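Local coordinates for protein glucosamine-6-phosphate deaminase (Bacillus subtilis, PDB 2BKX) that belongs to the glucosamine-6-phosphate deaminase family of enzymes, with a Rossmann-like alpha/beta fold whose pocket here holds fructose -6-phosphate, at residues A[21-26]-A[30-35]; A[62-67]-A[124-129]; A[15-20]-A[41-46]; A[129-134]-A[185-190]. All blocks are in the same frame, centred on the assembly; numbering follows the deposited sequence.

Interaction 1. Residues A[21-26]-A[30-35]; sequences ADTIKE and AVLGLA. With F6R (fructose -6-phosphate), chain C.
Leu32 puts its two methyl branches against two consecutive residues of the helix, Thr23 and Ile24, and the fork straddles them. CD1 meets Ile24 alone, 4.0 Å from Ile24 CG1 and at the same distance from Ile24 CD1, lying against the outer part of the isoleucine chain. These two side chains stand at about a right angle. CD2 reaches Thr23 CG2 at 3.9 Å and also touches Ile24 CG1 at 4.1 Å; the leucine and threonine chains run past each other in opposite directions. The torsion of Leu32 (chi1 -47°) sets CG anti to the carbonyl carbon, which directs the fork at the helix.

Thr23 meets the strand with its methyl alone. At chi1 -57° its hydroxyl sits beside its own backbone N, and OG1 is hydrogen-bonded to Ile19 O one turn earlier, while CG2 is left to face Leu32 and Ala30. The CB of Ala30 closes the end of the contact nearest the turn between helix and strand, 4.1 Å from Thr23 CG2 and 3.9 Å from Thr23 O. No hydrogen bond joins the segments, and all four touching residues are buried: an apolar joint. Ile128 of the neighbouring strand also packs on Thr23 and Leu32.

At the far end of 30-35, Ala35 CA comes within 3.5 Å of O1 of fructose -6-phosphate. Helix 9-26 leads from strand 2-6 to strand 31-34, and these strands run parallel in one sheet, though not as neighbours: the beta-alpha-beta crossover of a Rossmann-like fold, with the ligand beyond the C-terminal end of strand 31-34.

Interaction 2. Residues A[62-67]-A[124-129]; sequences TTVNLD and GDTDIQ. With F6R (fructose -6-phosphate), chain C.
Val64 and Thr126 meet methyl to methyl, CG2 to CG2, at 3.5 Å, tighter than usual for two carbons. In this Rossmann-like sheet strand 31-34 lies between strands 62-69 and 128-131, so the contact is made over the middle strand by side chains; the CA atoms of Val64 and Thr126 are 7.9 Å apart, and no hydrogen bond links the segments.

The second meeting is at Leu66, whose two branches divide their work. CD2 lies 3.6 Å from Gln129 NE2, the leucine and glutamine chains crossing obliquely, whereas CD1 is 3.6 Å from O2 of fructose -6-phosphate. Next to it Asp67 OD2, in the conformer described, accepts a hydrogen bond from ligand O1 at 2.9 Å. Leu66 thus separates the glutamine amide from the sugar and borders the pocket.

One shell out, the torsion of Thr126 (chi1 64°) places OG1 between backbone N and carbonyl carbon, where it is hydrogen-bonded to Ser190 OG; CG2 is thereby presented to Val64. Asn65 O is held by Tyr116 OH from helix 109-122. That helix ends in a Schellman motif at Gly124, whose phi of 92° turns the chain toward strand 128-131. Beyond Thr126 the carboxylate of Asp127 is gripped twice, OD1 in a salt bridge with Lys27 NZ and OD2 in a hydrogen bond with Val31 N.

Interaction 3. Residues A[15-20]-A[41-46]; sequences IAARIT and EGTYRQ
Thr43 and Gln46 face Ala16 and Ala17 without laying a flat group on them; the flat groups of helix 41-53 are engaged elsewhere. The guanidinium of Arg45 folds back over its own helix, and one of its faces has Glu41 O 3.9 Å above the plane, over the centre, with Gly42 N on the same face but offset toward the rim. Tyr44 takes no part in the contact; its ring meets that of Phe88, and its OH is hydrogen-bonded to Ala35 O. Gln46 touches across by CB and, in the conformer described, carries its amide away from the contact.

The crossing is close because small residues line it. The axes of the two short segments approach to 8.3 Å at a signed angle of -57°. Thr43 stands over Ala16, with OG1 at 3.2 Å and CG2 at 3.8 Å from Ala16 CB. Its chi1 of -63° turns CG2 also toward the backbone at Ala17 N. The neighbouring methyl, Ala17 CB, lies 3.8 Å from Gln46 CB.

In this Rossmann-like fold helices 9-26 and 41-53 flank strand 31-34 in the chain, and both pack on the same face of the sheet: Ala16 and Thr43 each touch Leu196 of strand 193-197, while Leu130 of strand 128-131 meets Thr20. Thr20 turns its hydroxyl back along the helix, OG1 donating to Ala16 O at 2.9 Å with a C=O...O angle of 149°. The backbone N of Thr20 donates to the same oxygen at 3.0 Å, and the two donors reach it from opposite faces of the carbonyl plane.

Interaction 4. Residues A[129-134]-A[185-190]; sequences QLLGIG and QTILSS. With F6R (fructose -6-phosphate), chain C.
The parallel strand 128-131, which runs into the ligand pocket of this Rossmann-like domain, is covered at Leu131 and Gln129 by Ile187 of helix 184-188 and by Ser190 a few residues on. Leu131 and Ile187 form the apolar half. The CG2 methyl of Ile187 sits against the fork of the leucine, 4.0 Å from Leu131 CD1 and 4.1 Å from CD2. With Ile187 CG1 anti to the carbonyl carbon (chi1 -67°), CG2 takes the position anti to the backbone N, which brings it onto the leucine fork.

Ser190 makes the other half by lying alongside the base of Gln129, OG 3.6 Å from Gln129 CB. That oxygen is also near Gln129 N, but the angle is too poor for a hydrogen bond; its partners are Thr126 OG1 and Arg192 O.

Beyond Leu131 the chain passes directly beside the sugar, as expected where a Rossmann-like sheet binds at the C-terminal ends of its parallel strands. Gly132 CA is 3.2 Å from O4 of fructose -6-phosphate, and Ile133 O, hydrogen-bonded to Lys202 NZ, lies 3.4 Å from ligand C6.

Each end of the buried Gln129 amide has a partner. A bend at chi2 (66°) curls the chain back over its own strand, and NE2 donates to Leu130 O at 2.9 Å with a nearly straight N-H...O angle of 172°; the acceptor lies in the amide plane. OE1 accepts from a water at 2.8 Å, which also donates to Thr186 O and thereby bridges strand and helix.

From the N terminus, residues 15-20 and 21-26 follow each other on helix 9-26. The chain turns into strand 31-34, where interaction 1 closes a short loop; interaction 3 closes later, at 41-46, and therefore encloses interaction 1. These two fasten the first helix to strand 31-34 and helix 41-53. Interaction 2, from 62-67 to 124-129, joins strand 62-69 to the entry of strand 128-131 over strand 31-34. Interaction 4 starts at Gln129, which the two share, and joins strand 128-131 to helix 184-188. Interactions 2 and 4 are in series, and no loops cross. Backbone bonding of Gly33 to Ile128 and Leu130 joins interactions 1, 2 and 4.

Interaction 1. Residues A[21-26]-A[30-35]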
# COMPACT_ATOMS: atom_id res chain seq x y z
N ALA A 21 -10.34 2.28 -10.58
CA ALA A 21 -10.75 2.34 -11.98
C ALA A 21 -11.10 3.76 -12.41
O ALA A 21 -10.76 4.19 -13.51
CB ALA A 21 -11.92 1.45 -12.23
N ASP A 22 -11.77 4.49 -11.55
CA ASP A 22 -12.09 5.90 -11.82
C ASP A 22 -10.82 6.70 -12.10
O ASP A 22 -10.76 7.53 -13.01
CB ASP A 22 -12.83 6.55 -10.63
CG ASP A 22 -14.27 6.15 -10.52
OD1 ASP A 22 -14.88 5.65 -11.50
OD2 ASP A 22 -14.86 6.38 -9.43
N THR A 23 -9.78 6.43 -11.31
CA THR A 23 -8.51 7.19 -11.47
C THR A 23 -7.88 6.86 -12.83
O THR A 23 -7.41 7.74 -13.56
CB THR A 23 -7.54 6.77 -10.35
OG1 THR A 23 -8.18 7.02 -9.07
CG2 THR A 23 -6.23 7.52 -10.44
N ILE A 24 -7.92 5.58 -13.17
CA ILE A 24 -7.37 5.10 -14.43
C ILE A 24 -8.11 5.67 -15.65
O ILE A 24 -7.50 5.99 -16.65
CB ILE A 24 -7.41 3.54 -14.47
CG1 ILE A 24 -6.48 2.91 -13.43
CG2 ILE A 24 -7.07 3.01 -15.88
CD1 ILE A 24 -6.75 1.42 -13.24
N LYS A 25 -9.42 5.74 -15.58
CA LYS A 25 -10.16 6.19 -16.72
C LYS A 25 -10.17 7.70 -16.88
O LYS A 25 -10.18 8.18 -18.03
CB LYS A 25 -11.56 5.65 -16.65
CG LYS A 25 -11.65 4.17 -16.91
CD LYS A 25 -12.11 3.79 -18.28
CE LYS A 25 -13.52 4.16 -18.54
NZ LYS A 25 -14.00 3.50 -19.77
N GLU A 26 -10.16 8.44 -15.79
CA GLU A 26 -10.11 9.90 -15.87
C GLU A 26 -8.76 10.33 -16.48
O GLU A 26 -8.68 11.31 -17.20
CB GLU A 26 -10.27 10.46 -14.47
CG GLU A 26 -10.28 11.98 -14.34
CD GLU A 26 -10.33 12.45 -12.89
OE1 GLU A 26 -10.89 13.54 -12.63
OE2 GLU A 26 -9.81 11.75 -11.98
N ALA A 30 -2.37 7.77 -15.67
CA ALA A 30 -2.28 7.91 -14.22
C ALA A 30 -1.12 7.13 -13.68
O ALA A 30 -0.71 6.12 -14.24
CB ALA A 30 -3.53 7.47 -13.54
N VAL A 31 -0.59 7.64 -12.58
CA VAL A 31 0.40 6.99 -11.76
C VAL A 31 -0.33 6.47 -10.52
O VAL A 31 -0.85 7.26 -9.73
CB VAL A 31 1.53 7.97 -11.34
CG1 VAL A 31 2.54 7.24 -10.48
CG2 VAL A 31 2.20 8.56 -12.60
N LEU A 32 -0.36 5.16 -10.36
CA LEU A 32 -1.04 4.55 -9.23
C LEU A 32 -0.01 4.10 -8.23
O LEU A 32 0.90 3.34 -8.56
CB LEU A 32 -1.85 3.31 -9.65
CG LEU A 32 -2.74 3.40 -10.89
CD1 LEU A 32 -3.37 2.03 -11.11
CD2 LEU A 32 -3.78 4.50 -10.73
N GLY A 33 -0.19 4.50 -6.98
CA GLY A 33 0.58 3.96 -5.88
C GLY A 33 -0.13 2.74 -5.34
O GLY A 33 -1.32 2.84 -5.05
N LEU A 34 0.59 1.62 -5.19
CA LEU A 34 -0.04 0.35 -4.89
C LEU A 34 0.57 -0.27 -3.64
O LEU A 34 1.66 0.08 -3.22
CB LEU A 34 0.09 -0.60 -6.10
CG LEU A 34 -0.64 -0.10 -7.36
CD1 LEU A 34 -0.38 -1.12 -8.47
CD2 LEU A 34 -2.13 0.08 -7.14
N ALA A 35 -0.19 -1.21 -3.08
CA ALA A 35 0.13 -1.87 -1.82
C ALA A 35 0.01 -3.38 -1.95
O ALA A 35 -0.73 -3.89 -2.81
CB ALA A 35 -0.86 -1.42 -0.75
C1 F6R C . 1.50 -2.79 2.00
C2 F6R C . 2.14 -2.15 3.21
C3 F6R C . 1.80 -2.48 4.67
C4 F6R C . 0.48 -3.25 4.84
C5 F6R C . 0.13 -3.55 6.29
C6 F6R C . -1.16 -4.35 6.41
O1 F6R C . 2.29 -2.58 0.81
O2 F6R C . 2.95 -1.27 3.00
O3 F6R C . 1.64 -1.26 5.38
O4 F6R C . -0.57 -2.47 4.26
O5 F6R C . 1.19 -4.21 6.97
O6 F6R C . -0.93 -5.65 5.83
P F6R C . -2.18 -6.62 5.59
O1P F6R C . -3.00 -6.01 4.49
O2P F6R C . -2.95 -6.64 6.89
O3P F6R C . -1.62 -7.95 5.20

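Interaction 2. Residues A[62-67]-A[124-129]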
# COMPACT_ATOMS: atom_id res chain seq x y z
N THR A 62 1.06 3.91 -15.13
CA THR A 62 2.33 3.67 -14.43
C THR A 62 1.99 3.33 -13.00
O THR A 62 1.06 3.89 -12.46
CB THR A 62 3.21 4.94 -14.47
OG1 THR A 62 3.49 5.26 -15.85
CG2 THR A 62 4.48 4.77 -13.70
N THR A 63 2.77 2.44 -12.38
CA THR A 63 2.57 2.16 -10.95
C THR A 63 3.85 2.24 -10.16
O THR A 63 4.94 1.93 -10.68
CB THR A 63 1.89 0.79 -10.73
OG1 THR A 63 2.77 -0.28 -11.08
CG2 THR A 63 0.64 0.66 -11.57
N VAL A 64 3.69 2.63 -8.88
CA VAL A 64 4.79 2.61 -7.91
C VAL A 64 4.26 1.89 -6.66
O VAL A 64 3.14 2.17 -6.19
CB VAL A 64 5.34 4.01 -7.56
CG1 VAL A 64 6.01 4.59 -8.78
CG2 VAL A 64 4.28 4.95 -7.09
N ASN A 65 5.05 0.96 -6.14
CA ASN A 65 4.66 0.24 -4.95
C ASN A 65 5.28 0.86 -3.70
O ASN A 65 6.37 1.46 -3.75
CB ASN A 65 5.03 -1.24 -5.04
CG ASN A 65 3.86 -2.10 -5.43
OD1 ASN A 65 3.27 -2.82 -4.56
ND2 ASN A 65 3.45 -1.99 -6.65
N LEU A 66 4.60 0.68 -2.58
CA LEU A 66 5.06 1.21 -1.30
C LEU A 66 6.38 0.66 -0.85
O LEU A 66 7.21 1.37 -0.28
CB LEU A 66 4.03 0.92 -0.21
CG LEU A 66 2.75 1.72 -0.23
CD1 LEU A 66 1.69 1.11 0.68
CD2 LEU A 66 3.00 3.14 0.21
N ASP A 67 6.57 -0.65 -1.02
CA ASP A 67 7.62 -1.31 -0.26
C ASP A 67 8.09 -2.61 -0.85
O ASP A 67 7.47 -3.18 -1.75
CB ASP A 67 7.21 -1.47 1.23
CG ASP A 67 5.82 -1.89 1.45
OD1 ASP A 67 5.32 -1.36 2.48
OD2 ASP A 67 5.22 -2.71 0.70
N GLY A 124 5.81 12.63 -11.51
CA GLY A 124 4.78 13.58 -11.16
C GLY A 124 4.04 13.23 -9.89
O GLY A 124 2.96 13.73 -9.67
N ASP A 125 4.63 12.40 -9.04
CA ASP A 125 4.00 11.92 -7.81
C ASP A 125 2.87 10.96 -8.22
O ASP A 125 2.63 10.76 -9.42
CB ASP A 125 3.40 13.03 -6.91
CG ASP A 125 4.29 14.26 -6.75
OD1 ASP A 125 5.50 14.13 -6.45
OD2 ASP A 125 3.74 15.39 -6.86
N THR A 126 2.16 10.37 -7.26
CA THR A 126 1.00 9.52 -7.58
C THR A 126 -0.34 10.28 -7.73
O THR A 126 -0.60 11.28 -7.01
CB THR A 126 0.89 8.40 -6.53
OG1 THR A 126 0.61 8.99 -5.26
CG2 THR A 126 2.17 7.61 -6.47
N ASP A 127 -1.21 9.78 -8.60
CA ASP A 127 -2.57 10.24 -8.74
C ASP A 127 -3.50 9.66 -7.67
O ASP A 127 -4.49 10.28 -7.25
CB ASP A 127 -3.12 9.95 -10.14
CG ASP A 127 -2.45 10.80 -11.17
OD1 ASP A 127 -2.83 11.98 -11.23
OD2 ASP A 127 -1.49 10.32 -11.87
N ILE A 128 -3.22 8.41 -7.28
CA ILE A 128 -3.88 7.81 -6.13
C ILE A 128 -2.86 6.91 -5.44
O ILE A 128 -2.03 6.34 -6.13
CB ILE A 128 -5.14 7.01 -6.51
CG1 ILE A 128 -5.98 6.67 -5.26
CG2 ILE A 128 -4.77 5.77 -7.33
CD1 ILE A 128 -7.34 6.09 -5.65
N GLN A 129 -2.96 6.80 -4.12
CA GLN A 129 -2.07 5.91 -3.37
C GLN A 129 -2.95 5.01 -2.52
O GLN A 129 -3.63 5.48 -1.61
CB GLN A 129 -1.10 6.69 -2.49
CG GLN A 129 -0.22 5.81 -1.62
CD GLN A 129 0.75 4.97 -2.42
OE1 GLN A 129 1.67 5.52 -3.03
NE2 GLN A 129 0.60 3.64 -2.39
C1 F6R C . 1.50 -2.79 2.00
C2 F6R C . 2.14 -2.15 3.21
C3 F6R C . 1.80 -2.48 4.67
C4 F6R C . 0.48 -3.25 4.84
C5 F6R C . 0.13 -3.55 6.29
C6 F6R C . -1.16 -4.35 6.41
O1 F6R C . 2.29 -2.58 0.81
O2 F6R C . 2.95 -1.27 3.00
O3 F6R C . 1.64 -1.26 5.38
O4 F6R C . -0.57 -2.47 4.26
O5 F6R C . 1.19 -4.21 6.97
O6 F6R C . -0.93 -5.65 5.83
P F6R C . -2.18 -6.62 5.59
O1P F6R C . -3.00 -6.01 4.49
O2P F6R C . -2.95 -6.64 6.89
O3P F6R C . -1.62 -7.95 5.20

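Interaction 3. Residues A[15-20]-A[41-46]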
# COMPACT_ATOMS: atom_id res chain seq x y z
N ILE A 15 -15.74 -1.39 -3.94
CA ILE A 15 -15.65 0.07 -3.88
C ILE A 15 -14.23 0.53 -4.17
O ILE A 15 -14.01 1.46 -4.94
CB ILE A 15 -16.15 0.60 -2.51
CG1 ILE A 15 -17.62 0.26 -2.34
CG2 ILE A 15 -15.89 2.10 -2.40
CD1 ILE A 15 -18.21 0.54 -0.98
N ALA A 16 -13.24 -0.17 -3.61
CA ALA A 16 -11.84 0.19 -3.85
C ALA A 16 -11.48 0.03 -5.30
O ALA A 16 -10.76 0.85 -5.87
CB ALA A 16 -10.94 -0.68 -2.95
N ALA A 17 -11.91 -1.06 -5.91
CA ALA A 17 -11.61 -1.28 -7.32
C ALA A 17 -12.26 -0.20 -8.17
O ALA A 17 -11.66 0.29 -9.13
CB ALA A 17 -12.04 -2.65 -7.73
N ARG A 18 -13.47 0.18 -7.81
CA ARG A 18 -14.17 1.23 -8.57
C ARG A 18 -13.45 2.57 -8.49
O ARG A 18 -13.27 3.28 -9.51
CB ARG A 18 -15.62 1.32 -8.10
CG ARG A 18 -16.45 2.42 -8.77
CD ARG A 18 -16.54 2.24 -10.27
NE ARG A 18 -17.21 0.99 -10.57
CZ ARG A 18 -17.20 0.39 -11.74
NH1 ARG A 18 -16.51 0.89 -12.75
NH2 ARG A 18 -17.87 -0.75 -11.89
N ILE A 19 -13.00 2.95 -7.29
CA ILE A 19 -12.27 4.21 -7.10
C ILE A 19 -10.96 4.19 -7.89
O ILE A 19 -10.59 5.18 -8.56
CB ILE A 19 -11.99 4.49 -5.63
CG1 ILE A 19 -13.30 4.80 -4.88
CG2 ILE A 19 -10.97 5.61 -5.47
CD1 ILE A 19 -13.21 4.75 -3.37
N THR A 20 -10.27 3.05 -7.87
CA THR A 20 -9.03 2.92 -8.61
C THR A 20 -9.31 3.00 -10.13
O THR A 20 -8.60 3.65 -10.88
CB THR A 20 -8.31 1.61 -8.24
OG1 THR A 20 -8.14 1.58 -6.82
CG2 THR A 20 -6.94 1.53 -8.87
N GLU A 41 -6.07 -7.77 -1.63
CA GLU A 41 -6.22 -8.92 -2.52
C GLU A 41 -7.52 -8.88 -3.29
O GLU A 41 -7.54 -9.10 -4.51
CB GLU A 41 -6.13 -10.21 -1.72
CG GLU A 41 -4.66 -10.43 -1.35
CD GLU A 41 -4.35 -11.76 -0.73
OE1 GLU A 41 -5.25 -12.61 -0.62
OE2 GLU A 41 -3.18 -11.94 -0.32
N GLY A 42 -8.63 -8.61 -2.61
CA GLY A 42 -9.93 -8.54 -3.29
C GLY A 42 -10.02 -7.42 -4.29
O GLY A 42 -10.69 -7.53 -5.30
N THR A 43 -9.36 -6.28 -3.98
CA THR A 43 -9.33 -5.13 -4.90
C THR A 43 -8.67 -5.51 -6.20
O THR A 43 -9.16 -5.20 -7.28
CB THR A 43 -8.63 -3.93 -4.22
OG1 THR A 43 -9.41 -3.53 -3.07
CG2 THR A 43 -8.54 -2.73 -5.13
N TYR A 44 -7.53 -6.17 -6.13
CA TYR A 44 -6.88 -6.61 -7.37
C TYR A 44 -7.73 -7.60 -8.13
O TYR A 44 -7.86 -7.46 -9.35
CB TYR A 44 -5.50 -7.20 -7.07
CG TYR A 44 -4.50 -6.18 -6.55
CD1 TYR A 44 -4.26 -5.01 -7.24
CD2 TYR A 44 -3.82 -6.36 -5.34
CE1 TYR A 44 -3.37 -4.07 -6.79
CE2 TYR A 44 -2.92 -5.39 -4.85
CZ TYR A 44 -2.71 -4.26 -5.58
OH TYR A 44 -1.85 -3.29 -5.12
N ARG A 45 -8.38 -8.53 -7.45
CA ARG A 45 -9.25 -9.47 -8.13
C ARG A 45 -10.39 -8.72 -8.84
O ARG A 45 -10.72 -9.03 -10.01
CB ARG A 45 -9.83 -10.47 -7.15
CG ARG A 45 -8.93 -11.61 -6.75
CD ARG A 45 -9.67 -12.70 -6.03
NE ARG A 45 -10.18 -12.26 -4.73
CZ ARG A 45 -9.53 -12.36 -3.58
NH1 ARG A 45 -8.31 -12.85 -3.54
NH2 ARG A 45 -10.11 -11.97 -2.46
N GLN A 46 -11.00 -7.74 -8.17
CA GLN A 46 -12.07 -7.02 -8.81
C GLN A 46 -11.62 -6.12 -9.93
O GLN A 46 -12.34 -5.96 -10.89
CB GLN A 46 -12.99 -6.30 -7.80
CG GLN A 46 -13.58 -7.21 -6.79
CD GLN A 46 -14.37 -8.33 -7.48
OE1 GLN A 46 -15.31 -8.04 -8.24
NE2 GLN A 46 -13.93 -9.58 -7.32

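Interaction 4. Residues A[129-134]-A[185-190]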
# COMPACT_ATOMS: atom_id res chain seq x y z
N GLN A 129 -2.96 6.80 -4.12
CA GLN A 129 -2.07 5.91 -3.37
C GLN A 129 -2.95 5.01 -2.52
O GLN A 129 -3.63 5.48 -1.61
CB GLN A 129 -1.10 6.69 -2.49
CG GLN A 129 -0.22 5.81 -1.62
CD GLN A 129 0.75 4.97 -2.42
OE1 GLN A 129 1.67 5.52 -3.03
NE2 GLN A 129 0.60 3.64 -2.39
N LEU A 130 -2.95 3.70 -2.84
CA LEU A 130 -3.57 2.69 -2.02
C LEU A 130 -2.67 2.37 -0.81
O LEU A 130 -1.45 2.26 -0.93
CB LEU A 130 -3.81 1.42 -2.83
CG LEU A 130 -4.70 1.31 -4.06
CD1 LEU A 130 -4.86 -0.16 -4.50
CD2 LEU A 130 -5.98 1.92 -3.78
N LEU A 131 -3.29 2.24 0.36
CA LEU A 131 -2.60 1.91 1.58
C LEU A 131 -3.37 0.84 2.32
O LEU A 131 -4.59 0.73 2.21
CB LEU A 131 -2.55 3.11 2.55
CG LEU A 131 -1.82 4.32 2.12
CD1 LEU A 131 -1.95 5.44 3.16
CD2 LEU A 131 -0.34 4.02 1.84
N GLY A 132 -2.64 0.06 3.09
CA GLY A 132 -3.23 -0.68 4.22
C GLY A 132 -2.73 -0.07 5.52
O GLY A 132 -2.06 0.98 5.51
N ILE A 133 -3.05 -0.70 6.64
CA ILE A 133 -2.62 -0.22 7.95
C ILE A 133 -2.10 -1.38 8.76
O ILE A 133 -2.70 -2.45 8.78
CB ILE A 133 -3.76 0.53 8.70
CG1 ILE A 133 -3.23 1.35 9.86
CG2 ILE A 133 -4.87 -0.40 9.14
CD1 ILE A 133 -4.21 2.35 10.44
N GLY A 134 -0.98 -1.17 9.42
CA GLY A 134 -0.48 -2.18 10.31
C GLY A 134 -1.32 -2.25 11.56
O GLY A 134 -2.04 -1.30 11.93
N GLN A 185 6.24 11.30 3.91
CA GLN A 185 6.08 12.42 3.01
C GLN A 185 5.86 11.96 1.57
O GLN A 185 5.10 12.55 0.80
CB GLN A 185 7.27 13.38 3.10
CG GLN A 185 7.16 14.56 2.17
CD GLN A 185 6.01 15.45 2.49
OE1 GLN A 185 6.02 16.11 3.50
NE2 GLN A 185 5.03 15.51 1.59
N THR A 186 6.52 10.87 1.19
CA THR A 186 6.31 10.29 -0.14
C THR A 186 4.82 9.94 -0.35
O THR A 186 4.21 10.20 -1.41
CB THR A 186 7.15 9.00 -0.34
OG1 THR A 186 8.44 9.15 0.27
CG2 THR A 186 7.29 8.70 -1.81
N ILE A 187 4.23 9.33 0.68
CA ILE A 187 2.80 8.97 0.65
C ILE A 187 1.89 10.22 0.62
O ILE A 187 0.95 10.33 -0.18
CB ILE A 187 2.49 8.06 1.84
CG1 ILE A 187 3.20 6.71 1.67
CG2 ILE A 187 0.95 7.93 2.09
CD1 ILE A 187 3.23 5.87 2.94
N LEU A 188 2.21 11.19 1.48
CA LEU A 188 1.39 12.40 1.60
C LEU A 188 1.42 13.25 0.34
O LEU A 188 0.52 14.06 0.13
CB LEU A 188 1.84 13.25 2.77
CG LEU A 188 1.49 12.71 4.14
CD1 LEU A 188 2.14 13.56 5.21
CD2 LEU A 188 -0.03 12.63 4.37
N SER A 189 2.44 13.10 -0.50
CA SER A 189 2.49 13.82 -1.77
C SER A 189 1.50 13.33 -2.82
O SER A 189 1.33 13.98 -3.84
CB SER A 189 3.91 13.78 -2.30
OG SER A 189 4.75 14.54 -1.43
N SER A 190 0.84 12.21 -2.57
CA SER A 190 -0.15 11.71 -3.50
C SER A 190 -1.27 12.72 -3.64
O SER A 190 -1.65 13.39 -2.66
CB SER A 190 -0.75 10.42 -3.01
OG SER A 190 -1.63 9.88 -4.00
C1 F6R C . 1.50 -2.79 2.00
C2 F6R C . 2.14 -2.15 3.21
C3 F6R C . 1.80 -2.48 4.67
C4 F6R C . 0.48 -3.25 4.84
C5 F6R C . 0.13 -3.55 6.29
C6 F6R C . -1.16 -4.35 6.41
O1 F6R C . 2.29 -2.58 0.81
O2 F6R C . 2.95 -1.27 3.00
O3 F6R C . 1.64 -1.26 5.38
O4 F6R C . -0.57 -2.47 4.26
O5 F6R C . 1.19 -4.21 6.97
O6 F6R C . -0.93 -5.65 5.83
P F6R C . -2.18 -6.62 5.59
O1P F6R C . -3.00 -6.01 4.49
O2P F6R C . -2.95 -6.64 6.89
O3P F6R C . -1.62 -7.95 5.20
O HOH W 1 2.19 8.24 -3.13